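Local coordinates for protein beta-fructofuranosidase (Bifidobacterium adolescentis, PDB 6NOB) that probably hydrolyses the terminal fructofuranoside linkage of beta-fructofuranosides such as sucrose, at residues Met158-Ala163 with Val176-Gln181; Arg218-Arg223 with Gln238-Cys243; Ala194-Ala199 with Phe267-Val272; Gln16-Ala21 with Phe76-Glu81. All blocks are in the same frame, centred on the assembly; numbering follows the deposited sequence.

Interaction 1. Residues Met158-Ala163 with Val176-Gln181; sequences MHWGHA and VFLEPQ
P180 lays its CD over the centre of the H159 imidazole, 3.3 Å from the ring centroid and only 10° off the ring normal, a CH-pi contact. H159 holds its CG beside its own backbone N (chi1 -53°), which turns the ring out to where the proline passes. E179 adds its CG at 4.0 Å from H159 CD2, but its extended chain carries OE2 away to hydrogen-bond H54. W160 is met differently: the side chains of F177 and L178 both run alongside it, pointing the same way. L178 places CD1 over the five-membered ring, 4.0 Å from that centroid, while F177 CD2 comes obliquely to W160 CE3 at 3.8 Å. Two successive residues set against one is the mark of a classic beta bulge, and the helix-like psi of F177, -55°, agrees with it. The bulge sits where 176-181 passes along strand 159-165, in a blade of the five-bladed propeller usual for family 32. Around it, W160 O receives F177 N at 2.8 Å, nearly head-on, and W160 N reaches L178 O at 2.8 Å from above the carbonyl plane. The indole NE1 is satisfied by F195 O. Farther along, the H162 and F177 rings meet obliquely, with centroids 5.6 Å apart; F145 stacks on H162 and also meets the rings of F177 and W160, and H162 NE2 bonds to H143 ND1.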
loop_
_atom_site.group_PDB
_atom_site.type_symbol
_atom_site.label_atom_id
_atom_site.label_comp_id
_atom_site.label_asym_id
_atom_site.label_seq_id
_atom_site.Cartn_x
_atom_site.Cartn_y
_atom_site.Cartn_z
ATOM N N MET A 158 0.025 5.799 13.730
ATOM C CA MET A 158 -0.186 5.934 12.298
ATOM C C MET A 158 -0.620 7.343 11.913
ATOM O O MET A 158 -1.556 7.900 12.497
ATOM C CB MET A 158 -1.220 4.911 11.826
ATOM C CG MET A 158 -0.601 3.577 11.447
ATOM S SD MET A 158 0.428 3.725 9.973
ATOM C CE MET A 158 2.083 3.670 10.649
ATOM N N HIS A 159 0.077 7.907 10.928
ATOM C CA HIS A 159 -0.275 9.141 10.243
ATOM C C HIS A 159 -0.766 8.809 8.837
ATOM O O HIS A 159 -0.688 7.667 8.377
ATOM C CB HIS A 159 0.923 10.096 10.147
ATOM C CG HIS A 159 1.599 10.390 11.450
ATOM N ND1 HIS A 159 2.054 9.403 12.299
ATOM C CD2 HIS A 159 1.934 11.568 12.027
ATOM C CE1 HIS A 159 2.620 9.962 13.354
ATOM N NE2 HIS A 159 2.561 11.275 13.213
ATOM N N TRP A 160 -1.243 9.835 8.138
ATOM C CA TRP A 160 -1.552 9.747 6.715
ATOM C C TRP A 160 -0.572 10.631 5.953
ATOM O O TRP A 160 -0.578 11.855 6.116
ATOM C CB TRP A 160 -2.989 10.176 6.429
ATOM C CG TRP A 160 -4.005 9.086 6.566
ATOM C CD1 TRP A 160 -4.040 8.108 7.516
ATOM C CD2 TRP A 160 -5.142 8.871 5.723
ATOM N NE1 TRP A 160 -5.132 7.299 7.318
ATOM C CE2 TRP A 160 -5.823 7.746 6.222
ATOM C CE3 TRP A 160 -5.648 9.522 4.595
ATOM C CZ2 TRP A 160 -6.985 7.254 5.630
ATOM C CZ3 TRP A 160 -6.798 9.032 4.007
ATOM C CH2 TRP A 160 -7.456 7.911 4.525
ATOM N N GLY A 161 0.273 10.010 5.131
ATOM C CA GLY A 161 1.028 10.755 4.147
ATOM C C GLY A 161 0.169 11.084 2.942
ATOM O O GLY A 161 -0.942 10.581 2.784
ATOM N N HIS A 162 0.693 11.945 2.070
ATOM C CA HIS A 162 -0.111 12.440 0.960
ATOM C C HIS A 162 0.782 12.820 -0.211
ATOM O O HIS A 162 1.772 13.538 -0.038
ATOM C CB HIS A 162 -0.955 13.643 1.402
ATOM C CG HIS A 162 -2.000 14.053 0.409
ATOM N ND1 HIS A 162 -2.671 15.255 0.491
ATOM C CD2 HIS A 162 -2.488 13.425 -0.686
ATOM C CE1 HIS A 162 -3.528 15.347 -0.510
ATOM N NE2 HIS A 162 -3.437 14.250 -1.239
ATOM N N ALA A 163 0.420 12.340 -1.401
ATOM C CA ALA A 163 1.116 12.670 -2.636
ATOM C C ALA A 163 0.099 12.781 -3.761
ATOM O O ALA A 163 -0.970 12.165 -3.713
ATOM C CB ALA A 163 2.185 11.624 -2.990
ATOM N N VAL A 176 1.825 16.279 5.501
ATOM C CA VAL A 176 1.185 15.205 6.254
ATOM C C VAL A 176 -0.278 15.550 6.479
ATOM O O VAL A 176 -0.618 16.670 6.882
ATOM C CB VAL A 176 1.926 14.967 7.578
ATOM C CG1 VAL A 176 1.095 14.099 8.512
ATOM C CG2 VAL A 176 3.277 14.322 7.312
ATOM N N PHE A 177 -1.156 14.582 6.217
ATOM C CA PHE A 177 -2.590 14.819 6.110
ATOM C C PHE A 177 -3.346 14.545 7.407
ATOM O O PHE A 177 -4.065 15.421 7.898
ATOM C CB PHE A 177 -3.161 13.965 4.975
ATOM C CG PHE A 177 -4.596 14.250 4.669
ATOM C CD1 PHE A 177 -4.960 15.445 4.068
ATOM C CD2 PHE A 177 -5.579 13.327 4.976
ATOM C CE1 PHE A 177 -6.281 15.715 3.783
ATOM C CE2 PHE A 177 -6.903 13.591 4.692
ATOM C CZ PHE A 177 -7.254 14.787 4.093
ATOM N N LEU A 178 -3.215 13.343 7.964
ATOM C CA LEU A 178 -3.838 12.992 9.233
ATOM C C LEU A 178 -2.772 12.494 10.199
ATOM O O LEU A 178 -1.702 12.039 9.791
ATOM C CB LEU A 178 -4.930 11.929 9.057
ATOM C CG LEU A 178 -6.257 12.428 8.484
ATOM C CD1 LEU A 178 -7.050 11.272 7.903
ATOM C CD2 LEU A 178 -7.061 13.153 9.552
ATOM N N GLU A 179 -3.077 12.584 11.487
ATOM C CA GLU A 179 -2.110 12.334 12.545
ATOM C C GLU A 179 -2.762 11.524 13.647
ATOM O O GLU A 179 -3.995 11.437 13.720
ATOM C CB GLU A 179 -1.559 13.658 13.090
ATOM C CG GLU A 179 -0.783 14.443 12.046
ATOM C CD GLU A 179 -0.161 15.708 12.589
ATOM O OE1 GLU A 179 -0.210 15.929 13.816
ATOM O OE2 GLU A 179 0.383 16.486 11.779
ATOM N N PRO A 180 -1.968 10.894 14.522
ATOM C CA PRO A 180 -2.547 10.102 15.611
ATOM C C PRO A 180 -3.373 10.961 16.553
ATOM O O PRO A 180 -3.185 12.176 16.655
ATOM C CB PRO A 180 -1.319 9.528 16.332
ATOM C CG PRO A 180 -0.235 9.561 15.324
ATOM C CD PRO A 180 -0.497 10.779 14.490
ATOM N N GLN A 181 -4.305 10.306 17.241
ATOM C CA GLN A 181 -5.038 10.965 18.310
ATOM C C GLN A 181 -4.049 11.617 19.277
ATOM O O GLN A 181 -2.993 11.039 19.561
ATOM C CB GLN A 181 -5.918 9.964 19.065
ATOM C CG GLN A 181 -6.983 9.275 18.222
ATOM C CD GLN A 181 -6.496 7.966 17.633
ATOM O OE1 GLN A 181 -5.710 7.955 16.688
ATOM N NE2 GLN A 181 -6.955 6.851 18.199
#

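Interaction 2. Residues Arg218-Arg223 with Gln238-Cys243; sequences RLYLTR and QTTCLC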
loop_
_atom_site.group_PDB
_atom_site.type_symbol
_atom_site.label_atom_id
_atom_site.label_comp_id
_atom_site.label_asym_id
_atom_site.label_seq_id
_atom_site.Cartn_x
_atom_site.Cartn_y
_atom_site.Cartn_z
ATOM N N ARG A 218 -14.168 13.309 0.317
ATOM C CA ARG A 218 -14.601 12.765 1.594
ATOM C C ARG A 218 -13.859 11.462 1.854
ATOM O O ARG A 218 -13.881 10.549 1.022
ATOM C CB ARG A 218 -16.112 12.530 1.639
ATOM C CG ARG A 218 -16.573 11.982 2.986
ATOM C CD ARG A 218 -18.063 12.169 3.228
ATOM N NE ARG A 218 -18.446 13.571 3.380
ATOM C CZ ARG A 218 -18.204 14.304 4.464
ATOM N NH1 ARG A 218 -17.557 13.778 5.498
ATOM N NH2 ARG A 218 -18.601 15.569 4.510
ATOM N N LEU A 219 -13.203 11.383 3.004
ATOM C CA LEU A 219 -12.457 10.201 3.399
ATOM C C LEU A 219 -13.194 9.479 4.511
ATOM O O LEU A 219 -13.793 10.113 5.384
ATOM C CB LEU A 219 -11.046 10.574 3.849
ATOM C CG LEU A 219 -10.367 11.297 2.689
ATOM C CD1 LEU A 219 -9.865 12.667 3.111
ATOM C CD2 LEU A 219 -9.260 10.446 2.096
ATOM N N TYR A 220 -13.174 8.150 4.449
ATOM C CA TYR A 220 -13.661 7.287 5.517
ATOM C C TYR A 220 -12.492 6.424 5.964
ATOM O O TYR A 220 -11.919 5.695 5.150
ATOM C CB TYR A 220 -14.826 6.413 5.043
ATOM C CG TYR A 220 -16.073 7.182 4.665
ATOM C CD1 TYR A 220 -17.067 7.426 5.605
ATOM C CD2 TYR A 220 -16.265 7.649 3.368
ATOM C CE1 TYR A 220 -18.212 8.121 5.270
ATOM C CE2 TYR A 220 -17.409 8.350 3.023
ATOM C CZ TYR A 220 -18.379 8.580 3.981
ATOM O OH TYR A 220 -19.525 9.271 3.654
ATOM N N LEU A 221 -12.133 6.509 7.243
ATOM C CA LEU A 221 -10.940 5.837 7.737
ATOM C C LEU A 221 -11.215 5.199 9.090
ATOM O O LEU A 221 -12.232 5.461 9.738
ATOM C CB LEU A 221 -9.753 6.803 7.846
ATOM C CG LEU A 221 -9.878 7.903 8.902
ATOM C CD1 LEU A 221 -8.560 8.090 9.638
ATOM C CD2 LEU A 221 -10.324 9.209 8.263
ATOM N N THR A 222 -10.280 4.355 9.515
ATOM C CA THR A 222 -10.329 3.701 10.813
ATOM C C THR A 222 -9.464 4.461 11.807
ATOM O O THR A 222 -8.322 4.818 11.497
ATOM C CB THR A 222 -9.846 2.252 10.719
ATOM O OG1 THR A 222 -10.765 1.494 9.928
ATOM C CG2 THR A 222 -9.736 1.627 12.110
ATOM N N ARG A 223 -10.014 4.715 12.989
ATOM C CA ARG A 223 -9.236 5.157 14.137
ATOM C C ARG A 223 -8.993 3.952 15.035
ATOM O O ARG A 223 -9.923 3.191 15.321
ATOM C CB ARG A 223 -9.955 6.263 14.912
ATOM C CG ARG A 223 -9.842 7.640 14.281
ATOM C CD ARG A 223 -8.469 8.243 14.525
ATOM N NE ARG A 223 -8.270 9.467 13.757
ATOM C CZ ARG A 223 -7.115 10.120 13.682
ATOM N NH1 ARG A 223 -6.053 9.664 14.331
ATOM N NH2 ARG A 223 -7.022 11.227 12.955
ATOM N N GLN A 238 -14.909 3.769 12.689
ATOM C CA GLN A 238 -14.785 4.440 11.399
ATOM C C GLN A 238 -15.222 5.896 11.507
ATOM O O GLN A 238 -16.286 6.191 12.063
ATOM C CB GLN A 238 -15.612 3.726 10.328
ATOM C CG GLN A 238 -15.698 2.220 10.504
ATOM C CD GLN A 238 -14.334 1.559 10.563
ATOM O OE1 GLN A 238 -13.360 2.052 9.988
ATOM N NE2 GLN A 238 -14.257 0.435 11.262
ATOM N N THR A 239 -14.408 6.797 10.958
ATOM C CA THR A 239 -14.669 8.230 10.991
ATOM C C THR A 239 -14.640 8.790 9.573
ATOM O O THR A 239 -14.253 8.113 8.616
ATOM C CB THR A 239 -13.647 8.968 11.870
ATOM O OG1 THR A 239 -12.366 8.965 11.224
ATOM C CG2 THR A 239 -13.519 8.294 13.230
ATOM N N THR A 240 -15.053 10.049 9.441
ATOM C CA THR A 240 -15.050 10.734 8.158
ATOM C C THR A 240 -14.461 12.128 8.317
ATOM O O THR A 240 -14.470 12.705 9.408
ATOM C CB THR A 240 -16.464 10.832 7.546
ATOM O OG1 THR A 240 -16.360 11.149 6.154
ATOM C CG2 THR A 240 -17.286 11.913 8.236
ATOM N N CYS A 241 -13.939 12.655 7.212
ATOM C CA CYS A 241 -13.428 14.018 7.161
ATOM C C CYS A 241 -13.319 14.429 5.700
ATOM O O CYS A 241 -13.399 13.594 4.794
ATOM C CB CYS A 241 -12.084 14.153 7.894
ATOM S SG CYS A 241 -10.732 13.144 7.268
ATOM N N LEU A 242 -13.160 15.730 5.481
ATOM C CA LEU A 242 -13.122 16.291 4.140
ATOM C C LEU A 242 -11.748 16.859 3.834
ATOM O O LEU A 242 -11.096 17.439 4.707
ATOM C CB LEU A 242 -14.159 17.402 3.968
ATOM C CG LEU A 242 -15.617 16.991 3.830
ATOM C CD1 LEU A 242 -16.481 18.235 3.721
ATOM C CD2 LEU A 242 -15.795 16.102 2.614
ATOM N N CYS A 243 -11.317 16.678 2.589
ATOM C CA CYS A 243 -10.271 17.489 1.974
ATOM C C CYS A 243 -10.946 18.409 0.964
ATOM O O CYS A 243 -11.373 17.962 -0.104
ATOM C CB CYS A 243 -9.210 16.630 1.304
ATOM S SG CYS A 243 -7.806 17.618 0.788
#
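T240 OG1 donates to L219 O at 2.9 Å and accepts from R218 NH1 at 3.0 Å, so one hydroxyl joins a backbone carbonyl to a guanidinium. These residues lie on the beta hairpin of strands 216-227 and 235-243, which forms the middle of a four-stranded propeller blade. The NH1 bond is bent to 156°, yet OG1 lies exactly in the guanidinium plane. T240 sets OG1 opposite its own backbone N (chi1 -163°), within reach of both L219 O and R218 NH1 and above one face of the Y220 ring. L219 O is gripped twice, by this hydroxyl from above its carbonyl plane and by C241 N at 3.1 Å. R218 bends at its third torsion, which brings one face of the guanidinium under L242, whose CD2 lies 3.3 Å above its plane, toward the rim; NH2 continues outward to a salt bridge with D206. A methionine in place of R218 would probably leave D206 without its charged mate and strip T240 OG1 of its donor. On the other face, L221 CD2 packs against C241 SG at 4.1 Å, and E252 takes T239 OG1 and pairs with R223. At the far end Q238 is steered by its NE2 bond to F267 O, and D269 N binds T222 OG1. That hydroxyl gives its proton to Q238 OE1 at 2.7 Å, in the carbonyl plane and on a lone pair.

Interaction 3. Residues Ala194-Ala199 with Phe267-Val272; sequences AFSGSA and FRDPKV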
loop_
_atom_site.group_PDB
_atom_site.type_symbol
_atom_site.label_atom_id
_atom_site.label_comp_id
_atom_site.label_asym_id
_atom_site.label_seq_id
_atom_site.Cartn_x
_atom_site.Cartn_y
_atom_site.Cartn_z
ATOM N N ALA A 194 -4.294 7.061 12.993
ATOM C CA ALA A 194 -5.198 7.162 11.849
ATOM C C ALA A 194 -4.909 6.001 10.906
ATOM O O ALA A 194 -4.011 6.079 10.065
ATOM C CB ALA A 194 -5.030 8.506 11.149
ATOM N N PHE A 195 -5.672 4.920 11.041
ATOM C CA PHE A 195 -5.463 3.725 10.233
ATOM C C PHE A 195 -6.032 3.935 8.828
ATOM O O PHE A 195 -6.451 5.034 8.451
ATOM C CB PHE A 195 -6.064 2.503 10.923
ATOM C CG PHE A 195 -5.152 1.872 11.942
ATOM C CD1 PHE A 195 -4.127 2.602 12.526
ATOM C CD2 PHE A 195 -5.313 0.545 12.305
ATOM C CE1 PHE A 195 -3.290 2.025 13.461
ATOM C CE2 PHE A 195 -4.474 -0.040 13.235
ATOM C CZ PHE A 195 -3.462 0.701 13.817
ATOM N N SER A 196 -6.063 2.861 8.044
ATOM C CA SER A 196 -6.322 2.957 6.616
ATOM C C SER A 196 -7.744 3.445 6.343
ATOM O O SER A 196 -8.647 3.323 7.178
ATOM C CB SER A 196 -6.087 1.602 5.954
ATOM O OG SER A 196 -4.699 1.360 5.813
ATOM N N GLY A 197 -7.932 4.012 5.149
ATOM C CA GLY A 197 -9.223 4.547 4.748
ATOM C C GLY A 197 -9.315 4.743 3.250
ATOM O O GLY A 197 -8.323 4.649 2.524
ATOM N N SER A 198 -10.535 5.024 2.793
ATOM C CA SER A 198 -10.856 5.198 1.378
ATOM C C SER A 198 -11.398 6.607 1.130
ATOM O O SER A 198 -11.564 7.406 2.056
ATOM C CB SER A 198 -11.859 4.139 0.915
ATOM O OG SER A 198 -13.014 4.135 1.738
ATOM N N ALA A 199 -11.691 6.905 -0.142
ATOM C CA ALA A 199 -12.066 8.250 -0.565
ATOM C C ALA A 199 -13.294 8.225 -1.466
ATOM O O ALA A 199 -13.435 7.346 -2.322
ATOM C CB ALA A 199 -10.915 8.935 -1.309
ATOM N N PHE A 267 -11.799 -4.307 13.295
ATOM C CA PHE A 267 -12.945 -3.798 12.550
ATOM C C PHE A 267 -12.513 -2.526 11.832
ATOM O O PHE A 267 -12.711 -1.423 12.351
ATOM C CB PHE A 267 -14.114 -3.549 13.512
ATOM C CG PHE A 267 -15.275 -2.804 12.909
ATOM C CD1 PHE A 267 -16.024 -3.363 11.886
ATOM C CD2 PHE A 267 -15.643 -1.559 13.399
ATOM C CE1 PHE A 267 -17.102 -2.680 11.343
ATOM C CE2 PHE A 267 -16.719 -0.877 12.865
ATOM C CZ PHE A 267 -17.448 -1.439 11.833
ATOM N N ARG A 268 -11.907 -2.657 10.651
ATOM C CA ARG A 268 -11.123 -1.556 10.109
ATOM C C ARG A 268 -11.134 -1.558 8.584
ATOM O O ARG A 268 -11.710 -2.436 7.934
ATOM C CB ARG A 268 -9.688 -1.623 10.631
ATOM C CG ARG A 268 -8.945 -2.894 10.259
ATOM C CD ARG A 268 -7.490 -2.798 10.702
ATOM N NE ARG A 268 -6.822 -4.095 10.727
ATOM C CZ ARG A 268 -6.873 -4.942 11.750
ATOM N NH1 ARG A 268 -7.568 -4.631 12.836
ATOM N NH2 ARG A 268 -6.230 -6.101 11.685
ATOM N N ASP A 269 -10.480 -0.536 8.024
ATOM C CA ASP A 269 -10.209 -0.346 6.603
ATOM C C ASP A 269 -11.493 -0.171 5.796
ATOM O O ASP A 269 -11.751 -0.947 4.867
ATOM C CB ASP A 269 -9.395 -1.524 6.063
ATOM C CG ASP A 269 -8.163 -1.823 6.903
ATOM O OD1 ASP A 269 -7.671 -0.911 7.603
ATOM O OD2 ASP A 269 -7.685 -2.977 6.863
ATOM N N PRO A 270 -12.305 0.847 6.089
ATOM C CA PRO A 270 -13.567 1.008 5.357
ATOM C C PRO A 270 -13.322 1.389 3.908
ATOM O O PRO A 270 -12.474 2.229 3.602
ATOM C CB PRO A 270 -14.272 2.139 6.112
ATOM C CG PRO A 270 -13.148 2.949 6.673
ATOM C CD PRO A 270 -12.070 1.958 7.030
ATOM N N LYS A 271 -14.082 0.761 3.013
ATOM C CA LYS A 271 -14.019 1.044 1.582
ATOM C C LYS A 271 -15.434 1.344 1.106
ATOM O O LYS A 271 -16.304 0.469 1.148
ATOM C CB LYS A 271 -13.409 -0.128 0.814
ATOM C CG LYS A 271 -12.356 0.278 -0.206
ATOM C CD LYS A 271 -12.955 1.167 -1.279
ATOM C CE LYS A 271 -11.907 1.620 -2.275
ATOM N NZ LYS A 271 -12.499 2.514 -3.313
ATOM N N VAL A 272 -15.665 2.577 0.663
ATOM C CA VAL A 272 -16.993 3.047 0.287
ATOM C C VAL A 272 -17.074 3.077 -1.235
ATOM O O VAL A 272 -16.304 3.786 -1.895
ATOM C CB VAL A 272 -17.291 4.428 0.896
ATOM C CG1 VAL A 272 -18.683 4.907 0.504
ATOM C CG2 VAL A 272 -17.161 4.378 2.411
HETATM O O HOH W 1 -10.564 5.030 -2.181
HETATM O O HOH W 2 -13.633 4.554 -1.828
#
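S198 OG makes the close grip of this contact, donating to P270 O at 2.7 Å and accepting from V272 N at 3.3 Å. The first bond approaches from above the carbonyl plane; the second is long and bent, 144° at the hydrogen. S198 turns OG between its backbone N and carbonyl carbon (chi1 54°), aiming it at the facing strand, and K271 bends at its second torsion so that CD packs on S198 CB at 3.9 Å. An alanine here would remove both bonds and would probably cost P270 O and V272 N this shared partner, with no other direct hydrogen bond between the segments. The strands run nearly parallel, 2° apart with axes 5.2 Å from each other, yet no backbone-to-backbone hydrogen bond joins them. S196 CB touches D269 OD1 closely, at 3.4 Å, without a bond.

The fit is looser at F195, where R268 CD only approaches the ring edge, at 4.3 Å. The solvent side is the A199 end: W1 accepts from A199 N at 3.0 Å, and W2 accepts from K271 NZ, which also binds S440 O. R268, D269 and P270 match the family's RDP motif, whose aspartate stabilises the transition state in relatives; here D269 OD2 bonds to C376 N and S196 OG to D131, the aspartate of the WMNDPNG motif. Strands 190-202 and 268-273 are edge strands of two different blade sheets: the first hydrogen-bonds to strand 216-227, S198 to Y220, and the second pairs with strand 285-295, where P270 and V272 touch M288.

Interaction 4. Residues Gln16-Ala21 with Phe76-Glu81; sequences QLDLFA and FGYLSE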
loop_
_atom_site.group_PDB
_atom_site.type_symbol
_atom_site.label_atom_id
_atom_site.label_comp_id
_atom_site.label_asym_id
_atom_site.label_seq_id
_atom_site.Cartn_x
_atom_site.Cartn_y
_atom_site.Cartn_z
ATOM N N GLN A 16 6.332 28.083 5.652
ATOM C CA GLN A 16 6.086 27.274 6.834
ATOM C C GLN A 16 7.112 26.155 6.907
ATOM O O GLN A 16 7.457 25.552 5.887
ATOM C CB GLN A 16 4.664 26.707 6.801
ATOM C CG GLN A 16 4.266 25.890 8.008
ATOM C CD GLN A 16 2.818 25.449 7.929
ATOM O OE1 GLN A 16 1.913 26.276 7.822
ATOM N NE2 GLN A 16 2.592 24.141 7.964
ATOM N N LEU A 17 7.598 25.886 8.117
ATOM C CA LEU A 17 8.566 24.827 8.372
ATOM C C LEU A 17 7.936 23.809 9.308
ATOM O O LEU A 17 7.553 24.150 10.434
ATOM C CB LEU A 17 9.855 25.390 8.976
ATOM C CG LEU A 17 10.906 24.372 9.426
ATOM C CD1 LEU A 17 11.462 23.597 8.238
ATOM C CD2 LEU A 17 12.022 25.062 10.190
ATOM N N ASP A 18 7.827 22.567 8.848
ATOM C CA ASP A 18 7.205 21.493 9.610
ATOM C C ASP A 18 8.278 20.556 10.149
ATOM O O ASP A 18 9.132 20.084 9.392
ATOM C CB ASP A 18 6.209 20.721 8.745
ATOM C CG ASP A 18 4.944 21.509 8.471
ATOM O OD1 ASP A 18 4.976 22.412 7.609
ATOM O OD2 ASP A 18 3.917 21.220 9.120
ATOM N N LEU A 19 8.234 20.293 11.453
ATOM C CA LEU A 19 9.201 19.421 12.108
ATOM C C LEU A 19 8.466 18.412 12.975
ATOM O O LEU A 19 7.611 18.788 13.782
ATOM C CB LEU A 19 10.186 20.228 12.962
ATOM C CG LEU A 19 10.934 21.368 12.270
ATOM C CD1 LEU A 19 11.803 22.112 13.267
ATOM C CD2 LEU A 19 11.772 20.847 11.111
ATOM N N PHE A 20 8.803 17.135 12.809
ATOM C CA PHE A 20 8.255 16.056 13.629
ATOM C C PHE A 20 9.337 15.657 14.630
ATOM O O PHE A 20 10.294 14.961 14.284
ATOM C CB PHE A 20 7.809 14.887 12.759
ATOM C CG PHE A 20 6.650 15.217 11.858
ATOM C CD1 PHE A 20 6.851 15.903 10.670
ATOM C CD2 PHE A 20 5.360 14.857 12.206
ATOM C CE1 PHE A 20 5.786 16.217 9.844
ATOM C CE2 PHE A 20 4.290 15.167 11.383
ATOM C CZ PHE A 20 4.505 15.851 10.202
ATOM N N ALA A 21 9.181 16.110 15.869
ATOM C CA ALA A 21 10.228 16.033 16.875
ATOM C C ALA A 21 9.871 15.039 17.973
ATOM O O ALA A 21 8.702 14.871 18.335
ATOM C CB ALA A 21 10.486 17.409 17.495
ATOM N N PHE A 76 11.819 14.027 10.912
ATOM C CA PHE A 76 11.121 14.245 9.657
ATOM C C PHE A 76 10.752 15.718 9.580
ATOM O O PHE A 76 10.314 16.301 10.575
ATOM C CB PHE A 76 9.870 13.362 9.573
ATOM C CG PHE A 76 9.384 13.104 8.173
ATOM C CD1 PHE A 76 9.971 12.121 7.391
ATOM C CD2 PHE A 76 8.315 13.818 7.653
ATOM C CE1 PHE A 76 9.515 11.870 6.107
ATOM C CE2 PHE A 76 7.854 13.571 6.371
ATOM C CZ PHE A 76 8.454 12.596 5.597
ATOM N N GLY A 77 10.940 16.316 8.407
ATOM C CA GLY A 77 10.650 17.728 8.249
ATOM C C GLY A 77 10.504 18.114 6.797
ATOM O O GLY A 77 10.957 17.402 5.895
ATOM N N TYR A 78 9.862 19.260 6.576
ATOM C CA TYR A 78 9.709 19.782 5.226
ATOM C C TYR A 78 9.255 21.233 5.284
ATOM O O TYR A 78 8.650 21.669 6.269
ATOM C CB TYR A 78 8.711 18.951 4.406
ATOM C CG TYR A 78 7.387 18.688 5.091
ATOM C CD1 TYR A 78 6.377 19.642 5.081
ATOM C CD2 TYR A 78 7.136 17.478 5.726
ATOM C CE1 TYR A 78 5.161 19.407 5.695
ATOM C CE2 TYR A 78 5.920 17.232 6.347
ATOM C CZ TYR A 78 4.937 18.202 6.326
ATOM O OH TYR A 78 3.725 17.970 6.935
ATOM N N LEU A 79 9.567 21.971 4.221
ATOM C CA LEU A 79 8.989 23.285 3.974
ATOM C C LEU A 79 7.665 23.124 3.239
ATOM O O LEU A 79 7.505 22.228 2.408
ATOM C CB LEU A 79 9.934 24.154 3.142
ATOM C CG LEU A 79 11.193 24.702 3.811
ATOM C CD1 LEU A 79 12.135 25.272 2.764
ATOM C CD2 LEU A 79 10.834 25.756 4.848
ATOM N N SER A 80 6.714 24.006 3.543
ATOM C CA SER A 80 5.381 23.891 2.970
ATOM C C SER A 80 4.750 25.276 2.876
ATOM O O SER A 80 5.372 26.292 3.204
ATOM C CB SER A 80 4.519 22.925 3.793
ATOM O OG SER A 80 3.190 22.879 3.307
ATOM N N GLU A 81 3.502 25.302 2.400
ATOM C CA GLU A 81 2.692 26.519 2.294
ATOM C C GLU A 81 3.296 27.528 1.317
ATOM O O GLU A 81 3.282 28.736 1.556
ATOM C CB GLU A 81 2.461 27.159 3.663
ATOM C CG GLU A 81 1.565 26.333 4.572
ATOM C CD GLU A 81 0.263 25.931 3.903
ATOM O OE1 GLU A 81 -0.121 24.748 4.011
ATOM O OE2 GLU A 81 -0.378 26.797 3.269
HETATM O O HOH W 3 1.957 20.104 7.656
#
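D18 and Y78 pair at the middle of this antiparallel contact, with D18 N to Y78 O at 2.9 Å and Y78 N to D18 O at 3.0 Å. Single bonds F20 N to F76 O and S80 N to Q16 O extend the pairing, and the Q16 N to S80 O bond is weak. Among side chains, Q16 NE2 reaches the syn side of D18 OD1, while D18 OD2 takes a proton from water W3, 2.9 Å from Y78 OH, and bonds to H54.

Aromatic contacts gather on the face bearing D18, F20, F76 and Y78. The edge of F76 meets the face of F20 in an offset T-shape, planes 70° apart. Y78 holds its CG between its backbone N and carbonyl carbon (chi1 50°), which swings the ring toward D18, whose CB lies 3.8 Å from its centroid. Y78 CE2 touches F20 CE1 at 3.6 Å. On the reverse face, L17 CD1 packs on L79 CD2.

Strand 16-23 is flanked by strand 52-58, and strand 72-80 by strand 91-92. L17 and L19 press on V67 of the facing sheet; Y78 OH hydrogen-bonds to V176 N, in a propeller loop, and F20 packs on the V176 side chain.

Overall arrangement
Interactions 1, 2 and 3 lie together in the propeller, with interaction 4 in one of two N-terminal four-stranded sheets. Interactions 2 and 3 are closest, centres about 7 Å apart; strand 190-202 of interaction 3 lies in the same sheet as interaction 2, with T222 O to F195 N at 2.7 Å. Interaction 1 joins both, through E179 O to R223 NH1 at 2.8 Å and W160 NE1 to F195 O at 2.9 Å. It also reaches interaction 4, where V176 N and Y78 OH are 2.9 Å apart. Interactions 3 and 4 stay about 11 Å apart at their nearest atoms. The family motifs place the probable active site at interaction 3; bound PEG, probably from the crystallisation liquor, lies about 3 Å from the D269 side chain.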